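Local coordinates for putative lipoprotein YcdA (Bacillus subtilis subsp. subtilis str. 168, PDB 4R4G) that is of unknown function but is a putative cell-membrane lipoprotein joining an Ig-like N-terminal domain to an alpha+beta C-terminal domain, at residues D53-D58 against L110-E115; S72-E77 against F99-K104; V154-F159 against E176-F181; E237-P242 against S290-V295. All coordinates share one frame; numbering follows the deposited sequence. Where two conformers were deposited one is given.

Interaction 1 of 4, residues D53-D58 against L110-E115; sequences DPLNVD and LNYTPE
E115 lays its side chain across that of N56 at about a right angle, where the chain just after strand 107-112 passes strand 55-57 in the Ig-like N-terminal domain. CG of E115 stands anti to its own carbonyl carbon (chi1 -65°), and the rest of the chain is extended, which carries the carboxylate past the N56 backbone until OE2 lies 3.5 Å from D58 CB. The amide and carboxylate planes are 55° apart and do not pair: N56 OD1 is hydrogen-bonded to T87 OG1, and D58 OD1 to the backbone N of M60. With D61 OD1 also close to E115 OE2, this acidic cluster may raise the carboxylates' proton affinity.

L55 and V57 add methyl contacts. L55 holds CG anti to its backbone N (chi1 180°), sending CD1 to 4.1 Å from P114 CB and CD2 to 3.8 Å from Y112 OH. V57 CG2 meets the same hydroxyl, its side chain crossing that of Y112 at about a right angle, while P114 N sits over one face of the tyrosine ring, toward the rim. No direct hydrogen bond joins the two segments; water does it instead. One water donates to N56 O at 2.6 Å and accepts from E115 N at 2.9 Å and from Y112 OH at 2.7 Å.

Interaction 2 of 4, residues S72-E77 against F99-K104; sequences SDTDPE and FFVVDK
S72 and T74 use their backbone polar atoms to bond with V101 and F99, on the edge of strand 93-102 that faces away from strand 39-48. V101 N donates to S72 O over 2.9 Å, with the N-H...O angle at 164°. T74 N returns a bond to F99 O, also 2.9 Å, but here the donor stands above the carbonyl plane rather than on a lone pair. Each acceptor takes a CA-H...O contact as well: F100 CA approaches S72 O at 3.3 Å, and D73 CA approaches F99 O. The intervening F100 turns its backbone bonds the other way, to L41, so successive residues of the strand serve different neighbours in the beta-sandwich of the Ig-like domain.

T74 and D75 find their other polar partners outside the two segments. T74 OG1, anti to its backbone N (chi1 -168°), bonds D31 OD2, while T74 O accepts from K82 NZ, which also makes a salt bridge with D75 OD1. This rotation leaves CG2 of T74 beside F99 CB, and T74 CB lies 3.7 Å from V101 CG2. Farther along, the P76 ring covers one face of F99 in a CH-pi contact, CB being 4.0 Å from the ring centroid. Polar grip across the contact is thus purely main-chain, with side chains supplying apolar cover: the loop satisfies V101 N and F99 O through a single bridge, D73 with F100, locally as a strand would.

Interaction 3 of 4, residues V154-F159 against E176-F181; sequences VDVLLF and EIVNDF
L157 and F181 are the main partners where helix 145-157 packs on helix 174-192, a helix-helix contact in the C-terminal alpha+beta domain, whose sequence family belongs to the NTF2 clan. Most of the contact is apolar. CD2 of L157 packs against the second helix, 3.8 Å from F181 CB, 4.0 Å from V178 CG2 and 4.2 Å from I177 CG1, so one methyl fits among three side chains. V178 CG2 also meets V156 CB, and F166 of helix 165-170 touches both V156 and I177.

The aromatic contacts depend on F181, whose CG is anti to its backbone N (chi1 177°), throwing the ring across toward the first helix. L157 CB lies over one face of that ring, L158 CD2 approaches F181 CZ at 4.0 Å, and a bound tetraethylene glycol, probably from the crystallisation liquor, comes within about 4 Å of the F181 side chain.

No hydrogen bond crosses between the segments. Within the first, V154 O accepts from both L158 N and F159 N, and L157 O takes a weak bond from K213 NZ of helix 203-219. That same carbonyl faces the phenylalanine: L157 O is 3.4 Å from F181 CE2.

Interaction 4 of 4, residues E237-P242 against S290-V295; sequences EATVKP and SSEKTV
T239 and T294 share one rotamer, each with OG1 anti to its carbonyl carbon and CG2 anti to its backbone N (chi1 -55° and -48°), and meet obliquely on the same face of the sheet. As a result OG1 of T239 lies against the methyl of T294, 3.5 Å from its CG2, and the T239 methyl is left to meet E292. The glutamate, with CG anti to its own carbonyl carbon and an extended chain, brings its carboxylate alongside, OE1 being 3.4 Å from T239 CG2. On the other flank the T294 methyl packs obliquely against E237 CG, the aliphatic part of a side chain whose OE1 lies close to the like-charged OE2 of E296.

These threonines form the non-hydrogen-bonded pair between strands 237-241 and 293-295, which run antiparallel at 155° in the mixed sheet of the C-terminal domain. Strand 233-244 is internal to that sheet: E237, T239 and K241 bond through their backbones to strand 221-230 along its other edge. The flanking pairs, A238 with V295 and V240 with K293, are each doubly hydrogen-bonded. A238 N donates to V295 O and V295 N to A238 O, both over 2.8 Å. V240 N to K293 O is also 2.8 Å, and K293 N to V240 O is 3.0 Å. On the face carrying A238, V240 and V295, helix 314-321 supplies L319 against A238 and E318 against V295, while F323 touches V240. Past the strand pairing, P242 CD rests 3.5 Å from S291 O, and S291 OG is hydrogen-bonded to K325 NZ.

In the fold
The four contacts divide between two domains. Interactions 1 and 2 share the Ig-like domain and touch directly: L110 CD1 is 3.7 Å from F100 CE2, joining the consecutive strands 93-102 and 107-112, and interaction 2 is nested within the loop that interaction 1 closes. Interactions 3 and 4 belong to the C-terminal domain, their centres 19 Å apart and nearest atoms about 7 Å apart; F323 links them, touching L158 and V240. Tetraethylene glycol, probably crystallisation liquor, lies about 4 Å from the side chains of F181 and of E237, residues too distant to infer one pocket. Between the domains, the centres of interactions 2 and 4 are 29 Å apart, those of 1 and 3 54 Å.

Interaction 1 of 4, residues D53-D58 against L110-E115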
loop_
_atom_site.group_PDB
_atom_site.type_symbol
_atom_site.label_atom_id
_atom_site.label_comp_id
_atom_site.label_asym_id
_atom_site.label_seq_id
_atom_site.Cartn_x
_atom_site.Cartn_y
_atom_site.Cartn_z
ATOM N N ASP A 53 45.881 -2.611 12.226
ATOM C CA ASP A 53 45.378 -1.342 12.767
ATOM C C ASP A 53 43.828 -1.241 12.791
ATOM O O ASP A 53 43.167 -1.883 11.964
ATOM C CB ASP A 53 45.955 -0.171 11.954
ATOM C CG ASP A 53 47.430 0.070 12.201
ATOM O OD1 ASP A 53 47.816 0.261 13.386
ATOM O OD2 ASP A 53 48.193 0.114 11.215
ATOM N N PRO A 54 43.225 -0.432 13.713
ATOM C CA PRO A 54 41.757 -0.295 13.714
ATOM C C PRO A 54 41.286 0.410 12.448
ATOM O O PRO A 54 41.983 1.291 11.934
ATOM C CB PRO A 54 41.472 0.524 14.983
ATOM C CG PRO A 54 42.740 0.443 15.801
ATOM C CD PRO A 54 43.820 0.404 14.771
ATOM N N LEU A 55 40.120 -0.023 11.928
ATOM C CA LEU A 55 39.518 0.430 10.675
ATOM C C LEU A 55 38.159 1.082 10.872
ATOM O O LEU A 55 37.237 0.429 11.365
ATOM C CB LEU A 55 39.360 -0.813 9.768
ATOM C CG LEU A 55 38.741 -0.639 8.374
ATOM C CD1 LEU A 55 39.646 0.182 7.455
ATOM C CD2 LEU A 55 38.422 -1.988 7.762
ATOM N N ASN A 56 38.008 2.344 10.426
ATOM C CA ASN A 56 36.704 3.017 10.477
ATOM C C ASN A 56 35.863 2.543 9.304
ATOM O O ASN A 56 36.374 2.507 8.188
ATOM C CB ASN A 56 36.836 4.537 10.429
ATOM C CG ASN A 56 37.691 5.167 11.493
ATOM O OD1 ASN A 56 37.344 5.183 12.679
ATOM N ND2 ASN A 56 38.765 5.813 11.065
ATOM N N VAL A 57 34.587 2.155 9.543
ATOM C CA VAL A 57 33.706 1.688 8.475
ATOM C C VAL A 57 32.428 2.531 8.496
ATOM O O VAL A 57 31.776 2.638 9.540
ATOM C CB VAL A 57 33.425 0.157 8.511
ATOM C CG1 VAL A 57 32.432 -0.256 7.420
ATOM C CG2 VAL A 57 34.724 -0.645 8.380
ATOM N N ASP A 58 32.101 3.149 7.338
ATOM C CA ASP A 58 30.940 4.020 7.149
ATOM C C ASP A 58 30.185 3.638 5.880
ATOM O O ASP A 58 30.753 3.000 4.984
ATOM C CB ASP A 58 31.393 5.499 7.070
ATOM C CG ASP A 58 30.290 6.533 7.221
ATOM O OD1 ASP A 58 29.554 6.762 6.244
ATOM O OD2 ASP A 58 30.165 7.114 8.316
ATOM N N LEU A 110 28.532 -2.937 -6.695
ATOM C CA LEU A 110 28.785 -2.369 -5.388
ATOM C C LEU A 110 30.278 -2.299 -5.196
ATOM O O LEU A 110 30.949 -3.317 -5.370
ATOM C CB LEU A 110 28.119 -3.211 -4.283
ATOM C CG LEU A 110 28.275 -2.712 -2.841
ATOM C CD1 LEU A 110 27.340 -1.581 -2.557
ATOM C CD2 LEU A 110 27.993 -3.818 -1.857
ATOM N N ASN A 111 30.804 -1.096 -4.874
ATOM C CA ASN A 111 32.240 -0.911 -4.617
ATOM C C ASN A 111 32.430 -0.473 -3.189
ATOM O O ASN A 111 31.640 0.313 -2.675
ATOM C CB ASN A 111 32.924 0.085 -5.582
ATOM C CG ASN A 111 34.446 0.206 -5.382
ATOM O OD1 ASN A 111 35.227 -0.712 -5.698
ATOM N ND2 ASN A 111 34.907 1.327 -4.821
ATOM N N TYR A 112 33.467 -1.034 -2.523
ATOM C CA TYR A 112 33.851 -0.729 -1.144
ATOM C C TYR A 112 35.274 -0.249 -1.138
ATOM O O TYR A 112 36.149 -0.967 -1.625
ATOM C CB TYR A 112 33.689 -1.916 -0.188
ATOM C CG TYR A 112 34.319 -1.663 1.172
ATOM C CD1 TYR A 112 33.814 -0.686 2.030
ATOM C CD2 TYR A 112 35.447 -2.368 1.582
ATOM C CE1 TYR A 112 34.379 -0.465 3.289
ATOM C CE2 TYR A 112 36.042 -2.130 2.824
ATOM C CZ TYR A 112 35.504 -1.179 3.676
ATOM O OH TYR A 112 36.108 -0.932 4.894
ATOM N N THR A 113 35.508 0.969 -0.595
ATOM C CA THR A 113 36.834 1.563 -0.469
ATOM C C THR A 113 37.059 1.800 1.025
ATOM O O THR A 113 36.457 2.708 1.617
ATOM C CB THR A 113 37.022 2.809 -1.369
ATOM O OG1 THR A 113 36.981 2.401 -2.742
ATOM C CG2 THR A 113 38.352 3.525 -1.118
ATOM N N PRO A 114 37.914 0.950 1.639
ATOM C CA PRO A 114 38.192 1.080 3.088
ATOM C C PRO A 114 38.849 2.405 3.454
ATOM O O PRO A 114 39.586 2.972 2.647
ATOM C CB PRO A 114 39.124 -0.098 3.384
ATOM C CG PRO A 114 39.727 -0.443 2.073
ATOM C CD PRO A 114 38.668 -0.174 1.050
ATOM N N GLU A 115 38.522 2.915 4.664
ATOM C CA GLU A 115 39.022 4.187 5.193
ATOM C C GLU A 115 40.435 3.950 5.695
ATOM O O GLU A 115 40.681 3.741 6.890
ATOM C CB GLU A 115 38.091 4.752 6.273
ATOM C CG GLU A 115 36.720 5.132 5.750
ATOM C CD GLU A 115 35.797 5.933 6.652
ATOM O OE1 GLU A 115 36.215 6.296 7.775
ATOM O OE2 GLU A 115 34.657 6.226 6.221
HETATM O O HOH W 1 40.551 4.711 9.305
HETATM O O HOH W 2 36.254 1.589 5.792
#

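Interaction 2 of 4, residues S72-E77 against F99-K104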
loop_
_atom_site.group_PDB
_atom_site.type_symbol
_atom_site.label_atom_id
_atom_site.label_comp_id
_atom_site.label_asym_id
_atom_site.label_seq_id
_atom_site.Cartn_x
_atom_site.Cartn_y
_atom_site.Cartn_z
ATOM N N SER A 72 22.410 7.244 -6.486
ATOM C CA SER A 72 22.347 7.953 -5.212
ATOM C C SER A 72 22.233 6.983 -4.058
ATOM O O SER A 72 21.557 5.957 -4.143
ATOM C CB SER A 72 21.140 8.894 -5.177
ATOM O OG SER A 72 21.085 9.815 -6.255
ATOM N N ASP A 73 22.849 7.328 -2.960
ATOM C CA ASP A 73 22.654 6.549 -1.765
ATOM C C ASP A 73 21.409 7.127 -1.116
ATOM O O ASP A 73 21.095 8.311 -1.312
ATOM C CB ASP A 73 23.890 6.594 -0.851
ATOM C CG ASP A 73 24.373 7.988 -0.551
ATOM O OD1 ASP A 73 24.829 8.678 -1.504
ATOM O OD2 ASP A 73 24.297 8.399 0.635
ATOM N N THR A 74 20.647 6.309 -0.421
ATOM C CA THR A 74 19.476 6.895 0.192
ATOM C C THR A 74 19.381 6.407 1.623
ATOM O O THR A 74 20.262 5.680 2.084
ATOM C CB THR A 74 18.236 6.708 -0.657
ATOM O OG1 THR A 74 17.227 7.539 -0.113
ATOM C CG2 THR A 74 17.776 5.264 -0.754
ATOM N N ASP A 75 18.367 6.876 2.348
ATOM C CA ASP A 75 18.203 6.535 3.746
ATOM C C ASP A 75 16.885 5.834 3.951
ATOM O O ASP A 75 15.907 6.213 3.298
ATOM C CB ASP A 75 18.294 7.808 4.633
ATOM C CG ASP A 75 19.688 8.363 4.832
ATOM O OD1 ASP A 75 20.607 7.574 5.059
ATOM O OD2 ASP A 75 19.848 9.596 4.788
ATOM N N PRO A 76 16.806 4.844 4.882
ATOM C CA PRO A 76 15.504 4.221 5.172
ATOM C C PRO A 76 14.657 5.182 6.035
ATOM O O PRO A 76 15.170 6.245 6.393
ATOM C CB PRO A 76 15.909 2.947 5.933
ATOM C CG PRO A 76 17.125 3.328 6.664
ATOM C CD PRO A 76 17.859 4.316 5.784
ATOM N N GLU A 77 13.388 4.825 6.400
ATOM C CA GLU A 77 12.569 5.696 7.255
ATOM C C GLU A 77 13.228 5.816 8.628
ATOM O O GLU A 77 13.284 6.911 9.172
ATOM C CB GLU A 77 11.127 5.184 7.366
ATOM C CG GLU A 77 10.196 6.027 8.239
ATOM C CD GLU A 77 10.050 5.587 9.685
ATOM O OE1 GLU A 77 10.448 4.444 10.011
ATOM O OE2 GLU A 77 9.499 6.377 10.487
ATOM N N PHE A 99 21.577 1.366 1.223
ATOM C CA PHE A 99 20.402 1.693 0.432
ATOM C C PHE A 99 20.788 2.578 -0.745
ATOM O O PHE A 99 21.530 3.554 -0.577
ATOM C CB PHE A 99 19.369 2.397 1.329
ATOM C CG PHE A 99 18.950 1.622 2.557
ATOM C CD1 PHE A 99 19.705 1.673 3.721
ATOM C CD2 PHE A 99 17.761 0.899 2.572
ATOM C CE1 PHE A 99 19.324 0.953 4.852
ATOM C CE2 PHE A 99 17.380 0.178 3.702
ATOM C CZ PHE A 99 18.173 0.195 4.826
ATOM N N PHE A 100 20.295 2.223 -1.941
ATOM C CA PHE A 100 20.622 2.923 -3.168
ATOM C C PHE A 100 19.422 3.039 -4.060
ATOM O O PHE A 100 18.691 2.071 -4.229
ATOM C CB PHE A 100 21.748 2.198 -3.921
ATOM C CG PHE A 100 23.045 2.086 -3.159
ATOM C CD1 PHE A 100 23.935 3.151 -3.107
ATOM C CD2 PHE A 100 23.384 0.909 -2.500
ATOM C CE1 PHE A 100 25.128 3.053 -2.391
ATOM C CE2 PHE A 100 24.585 0.804 -1.798
ATOM C CZ PHE A 100 25.439 1.882 -1.732
ATOM N N VAL A 101 19.245 4.219 -4.659
ATOM C CA VAL A 101 18.150 4.510 -5.578
ATOM C C VAL A 101 18.483 3.830 -6.904
ATOM O O VAL A 101 19.502 4.156 -7.513
ATOM C CB VAL A 101 17.945 6.045 -5.732
ATOM C CG1 VAL A 101 16.761 6.355 -6.626
ATOM C CG2 VAL A 101 17.807 6.729 -4.379
ATOM N N VAL A 102 17.627 2.886 -7.330
ATOM C CA VAL A 102 17.795 2.062 -8.534
ATOM C C VAL A 102 16.494 1.891 -9.338
ATOM O O VAL A 102 15.388 1.923 -8.795
ATOM C CB VAL A 102 18.346 0.637 -8.179
ATOM C CG1 VAL A 102 19.765 0.699 -7.642
ATOM C CG2 VAL A 102 17.424 -0.126 -7.210
ATOM N N ASP A 103 16.669 1.626 -10.630
ATOM C CA ASP A 103 15.651 1.228 -11.589
ATOM C C ASP A 103 15.668 -0.316 -11.546
ATOM O O ASP A 103 16.724 -0.915 -11.735
ATOM C CB ASP A 103 15.969 1.813 -12.980
ATOM C CG ASP A 103 15.963 3.335 -13.021
ATOM O OD1 ASP A 103 14.873 3.924 -12.929
ATOM O OD2 ASP A 103 17.051 3.937 -13.202
ATOM N N LYS A 104 14.550 -0.942 -11.152
ATOM C CA LYS A 104 14.375 -2.397 -10.964
ATOM C C LYS A 104 14.930 -3.211 -12.135
ATOM O O LYS A 104 14.735 -2.837 -13.299
ATOM C CB LYS A 104 12.863 -2.716 -10.769
ATOM C CG LYS A 104 12.471 -4.175 -10.437
ATOM C CD LYS A 104 10.954 -4.389 -10.679
ATOM C CE LYS A 104 10.472 -5.823 -10.545
ATOM N NZ LYS A 104 9.007 -5.966 -10.802
#

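Interaction 3 of 4, residues V154-F159 against E176-F181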
loop_
_atom_site.group_PDB
_atom_site.type_symbol
_atom_site.label_atom_id
_atom_site.label_comp_id
_atom_site.label_asym_id
_atom_site.label_seq_id
_atom_site.Cartn_x
_atom_site.Cartn_y
_atom_site.Cartn_z
ATOM N N VAL A 154 -11.932 -3.762 -0.270
ATOM C CA VAL A 154 -12.840 -2.987 -1.127
ATOM C C VAL A 154 -13.805 -3.955 -1.844
ATOM O O VAL A 154 -15.020 -3.728 -1.841
ATOM C CB VAL A 154 -12.060 -2.056 -2.106
ATOM C CG1 VAL A 154 -12.977 -1.451 -3.169
ATOM C CG2 VAL A 154 -11.366 -0.945 -1.340
ATOM N N ASP A 155 -13.274 -5.058 -2.372
ATOM C CA ASP A 155 -14.063 -6.072 -3.067
ATOM C C ASP A 155 -15.208 -6.614 -2.197
ATOM O O ASP A 155 -16.378 -6.531 -2.595
ATOM C CB ASP A 155 -13.153 -7.227 -3.516
ATOM C CG ASP A 155 -12.496 -7.071 -4.874
ATOM O OD1 ASP A 155 -12.504 -5.943 -5.421
ATOM O OD2 ASP A 155 -11.996 -8.077 -5.401
ATOM N N VAL A 156 -14.876 -7.117 -0.989
ATOM C CA VAL A 156 -15.859 -7.720 -0.089
ATOM C C VAL A 156 -16.779 -6.682 0.561
ATOM O O VAL A 156 -17.978 -6.948 0.647
ATOM C CB VAL A 156 -15.233 -8.658 0.979
ATOM C CG1 VAL A 156 -14.406 -9.755 0.324
ATOM C CG2 VAL A 156 -14.403 -7.898 2.003
ATOM N N LEU A 157 -16.245 -5.533 1.018
ATOM C CA LEU A 157 -17.034 -4.523 1.715
ATOM C C LEU A 157 -17.794 -3.593 0.837
ATOM O O LEU A 157 -18.940 -3.297 1.151
ATOM C CB LEU A 157 -16.172 -3.636 2.609
ATOM C CG LEU A 157 -15.427 -4.244 3.769
ATOM C CD1 LEU A 157 -14.626 -3.180 4.442
ATOM C CD2 LEU A 157 -16.366 -4.905 4.749
ATOM N N LEU A 158 -17.139 -3.004 -0.169
ATOM C CA LEU A 158 -17.774 -1.968 -0.977
ATOM C C LEU A 158 -18.421 -2.493 -2.240
ATOM O O LEU A 158 -19.475 -1.991 -2.622
ATOM C CB LEU A 158 -16.739 -0.886 -1.320
ATOM C CG LEU A 158 -16.292 -0.051 -0.119
ATOM C CD1 LEU A 158 -14.979 0.531 -0.342
ATOM C CD2 LEU A 158 -17.286 1.042 0.202
ATOM N N PHE A 159 -17.811 -3.487 -2.884
ATOM C CA PHE A 159 -18.331 -4.009 -4.139
ATOM C C PHE A 159 -19.250 -5.196 -3.961
ATOM O O PHE A 159 -19.908 -5.592 -4.920
ATOM C CB PHE A 159 -17.171 -4.394 -5.073
ATOM C CG PHE A 159 -16.289 -3.257 -5.542
ATOM C CD1 PHE A 159 -16.687 -1.933 -5.395
ATOM C CD2 PHE A 159 -15.057 -3.511 -6.130
ATOM C CE1 PHE A 159 -15.876 -0.891 -5.838
ATOM C CE2 PHE A 159 -14.240 -2.468 -6.555
ATOM C CZ PHE A 159 -14.656 -1.166 -6.408
ATOM N N GLU A 176 -17.975 -11.619 9.275
ATOM C CA GLU A 176 -18.050 -10.711 10.419
ATOM C C GLU A 176 -17.802 -9.243 10.041
ATOM O O GLU A 176 -18.585 -8.391 10.455
ATOM C CB GLU A 176 -17.050 -11.137 11.504
ATOM C CG GLU A 176 -17.421 -10.703 12.909
ATOM C CD GLU A 176 -16.619 -11.390 13.993
ATOM O OE1 GLU A 176 -15.432 -11.026 14.179
ATOM O OE2 GLU A 176 -17.176 -12.303 14.647
ATOM N N ILE A 177 -16.723 -8.950 9.277
ATOM C CA ILE A 177 -16.349 -7.582 8.902
ATOM C C ILE A 177 -17.400 -6.954 7.978
ATOM O O ILE A 177 -17.691 -5.772 8.142
ATOM C CB ILE A 177 -14.903 -7.490 8.333
ATOM C CG1 ILE A 177 -14.416 -6.034 8.266
ATOM C CG2 ILE A 177 -14.710 -8.215 6.997
ATOM C CD1 ILE A 177 -12.972 -5.893 8.511
ATOM N N VAL A 178 -18.008 -7.752 7.079
ATOM C CA VAL A 178 -19.040 -7.320 6.137
ATOM C C VAL A 178 -20.355 -7.020 6.886
ATOM O O VAL A 178 -20.966 -5.972 6.648
ATOM C CB VAL A 178 -19.250 -8.374 5.019
ATOM C CG1 VAL A 178 -20.520 -8.103 4.216
ATOM C CG2 VAL A 178 -18.043 -8.446 4.103
ATOM N N ASN A 179 -20.796 -7.939 7.768
ATOM C CA ASN A 179 -22.020 -7.763 8.545
ATOM C C ASN A 179 -21.921 -6.530 9.427
ATOM O O ASN A 179 -22.869 -5.741 9.487
ATOM C CB ASN A 179 -22.331 -9.008 9.374
ATOM C CG ASN A 179 -23.057 -10.071 8.587
ATOM O OD1 ASN A 179 -22.573 -10.581 7.566
ATOM N ND2 ASN A 179 -24.250 -10.416 9.038
ATOM N N ASP A 180 -20.755 -6.332 10.061
ATOM C CA ASP A 180 -20.518 -5.154 10.889
ATOM C C ASP A 180 -20.588 -3.890 10.038
ATOM O O ASP A 180 -21.250 -2.930 10.442
ATOM C CB ASP A 180 -19.168 -5.245 11.620
ATOM C CG ASP A 180 -19.100 -6.242 12.773
ATOM O OD1 ASP A 180 -20.177 -6.787 13.171
ATOM O OD2 ASP A 180 -17.982 -6.474 13.285
ATOM N N PHE A 181 -19.963 -3.923 8.829
ATOM C CA PHE A 181 -19.945 -2.806 7.883
ATOM C C PHE A 181 -21.350 -2.469 7.434
ATOM O O PHE A 181 -21.737 -1.315 7.534
ATOM C CB PHE A 181 -19.037 -3.094 6.666
ATOM C CG PHE A 181 -19.039 -2.005 5.607
ATOM C CD1 PHE A 181 -18.200 -0.898 5.718
ATOM C CD2 PHE A 181 -19.886 -2.088 4.499
ATOM C CE1 PHE A 181 -18.221 0.112 4.751
ATOM C CE2 PHE A 181 -19.904 -1.078 3.535
ATOM C CZ PHE A 181 -19.068 0.010 3.663
#

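Interaction 4 of 4, residues E237-P242 against S290-V295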
loop_
_atom_site.group_PDB
_atom_site.type_symbol
_atom_site.label_atom_id
_atom_site.label_comp_id
_atom_site.label_asym_id
_atom_site.label_seq_id
_atom_site.Cartn_x
_atom_site.Cartn_y
_atom_site.Cartn_z
ATOM N N GLU A 237 -1.859 3.977 -1.287
ATOM C CA GLU A 237 -2.422 5.136 -1.950
ATOM C C GLU A 237 -3.558 4.635 -2.836
ATOM O O GLU A 237 -3.323 3.926 -3.820
ATOM C CB GLU A 237 -1.307 5.824 -2.745
ATOM C CG GLU A 237 -1.614 7.205 -3.278
ATOM C CD GLU A 237 -0.387 8.078 -3.475
ATOM O OE1 GLU A 237 0.384 8.265 -2.501
ATOM O OE2 GLU A 237 -0.214 8.601 -4.601
ATOM N N ALA A 238 -4.797 4.920 -2.432
ATOM C CA ALA A 238 -5.980 4.487 -3.171
ATOM C C ALA A 238 -6.496 5.612 -4.037
ATOM O O ALA A 238 -6.823 6.684 -3.527
ATOM C CB ALA A 238 -7.050 4.022 -2.211
ATOM N N THR A 239 -6.506 5.400 -5.352
ATOM C CA THR A 239 -6.997 6.417 -6.270
ATOM C C THR A 239 -8.350 5.912 -6.686
ATOM O O THR A 239 -8.475 4.858 -7.323
ATOM C CB THR A 239 -5.986 6.713 -7.396
ATOM O OG1 THR A 239 -4.702 7.079 -6.827
ATOM C CG2 THR A 239 -6.481 7.795 -8.339
ATOM N N VAL A 240 -9.377 6.631 -6.250
ATOM C CA VAL A 240 -10.735 6.198 -6.434
ATOM C C VAL A 240 -11.504 7.077 -7.396
ATOM O O VAL A 240 -11.557 8.297 -7.211
ATOM C CB VAL A 240 -11.445 6.156 -5.039
ATOM C CG1 VAL A 240 -12.950 5.868 -5.166
ATOM C CG2 VAL A 240 -10.773 5.155 -4.090
ATOM N N LYS A 241 -12.135 6.419 -8.410
ATOM C CA LYS A 241 -13.050 7.011 -9.379
ATOM C C LYS A 241 -14.448 6.824 -8.770
ATOM O O LYS A 241 -14.896 5.674 -8.678
ATOM C CB LYS A 241 -12.893 6.313 -10.752
ATOM C CG LYS A 241 -13.820 6.829 -11.866
ATOM C CD LYS A 241 -13.570 6.123 -13.222
ATOM C CE LYS A 241 -14.175 4.733 -13.330
ATOM N NZ LYS A 241 -13.742 4.026 -14.562
ATOM N N PRO A 242 -15.116 7.875 -8.247
ATOM C CA PRO A 242 -16.411 7.642 -7.604
ATOM C C PRO A 242 -17.584 7.554 -8.555
ATOM O O PRO A 242 -17.468 7.962 -9.704
ATOM C CB PRO A 242 -16.575 8.871 -6.708
ATOM C CG PRO A 242 -15.843 9.935 -7.392
ATOM C CD PRO A 242 -14.741 9.305 -8.195
ATOM N N SER A 290 -16.167 12.461 -13.292
ATOM C CA SER A 290 -15.007 12.888 -14.099
ATOM C C SER A 290 -13.700 12.781 -13.281
ATOM O O SER A 290 -12.729 12.145 -13.717
ATOM C CB SER A 290 -15.213 14.322 -14.586
ATOM O OG SER A 290 -15.961 15.089 -13.653
ATOM N N SER A 291 -13.741 13.348 -12.052
ATOM C CA SER A 291 -12.678 13.429 -11.048
ATOM C C SER A 291 -12.304 12.083 -10.405
ATOM O O SER A 291 -12.976 11.066 -10.580
ATOM C CB SER A 291 -13.096 14.393 -9.939
ATOM O OG SER A 291 -14.322 14.008 -9.332
ATOM N N GLU A 292 -11.193 12.119 -9.668
ATOM C CA GLU A 292 -10.602 11.055 -8.872
ATOM C C GLU A 292 -10.193 11.637 -7.535
ATOM O O GLU A 292 -9.917 12.833 -7.449
ATOM C CB GLU A 292 -9.376 10.447 -9.570
ATOM C CG GLU A 292 -9.682 9.380 -10.606
ATOM C CD GLU A 292 -8.482 8.598 -11.122
ATOM O OE1 GLU A 292 -7.387 9.194 -11.278
ATOM O OE2 GLU A 292 -8.646 7.382 -11.377
ATOM N N LYS A 293 -10.157 10.814 -6.497
ATOM C CA LYS A 293 -9.706 11.238 -5.180
ATOM C C LYS A 293 -8.682 10.233 -4.724
ATOM O O LYS A 293 -8.860 9.028 -4.912
ATOM C CB LYS A 293 -10.876 11.376 -4.188
ATOM C CG LYS A 293 -10.569 12.256 -2.966
ATOM C CD LYS A 293 -11.851 12.745 -2.290
ATOM C CE LYS A 293 -11.627 13.758 -1.191
ATOM N NZ LYS A 293 -12.885 14.490 -0.857
ATOM N N THR A 294 -7.573 10.724 -4.206
ATOM C CA THR A 294 -6.521 9.842 -3.735
ATOM C C THR A 294 -6.542 9.863 -2.211
ATOM O O THR A 294 -6.550 10.937 -1.610
ATOM C CB THR A 294 -5.191 10.233 -4.349
ATOM O OG1 THR A 294 -5.376 10.401 -5.760
ATOM C CG2 THR A 294 -4.135 9.193 -4.112
ATOM N N VAL A 295 -6.641 8.692 -1.592
ATOM C CA VAL A 295 -6.719 8.588 -0.135
ATOM C C VAL A 295 -5.578 7.734 0.324
ATOM O O VAL A 295 -5.333 6.687 -0.266
ATOM C CB VAL A 295 -8.092 8.025 0.352
ATOM C CG1 VAL A 295 -8.131 7.870 1.870
ATOM C CG2 VAL A 295 -9.239 8.906 -0.103
#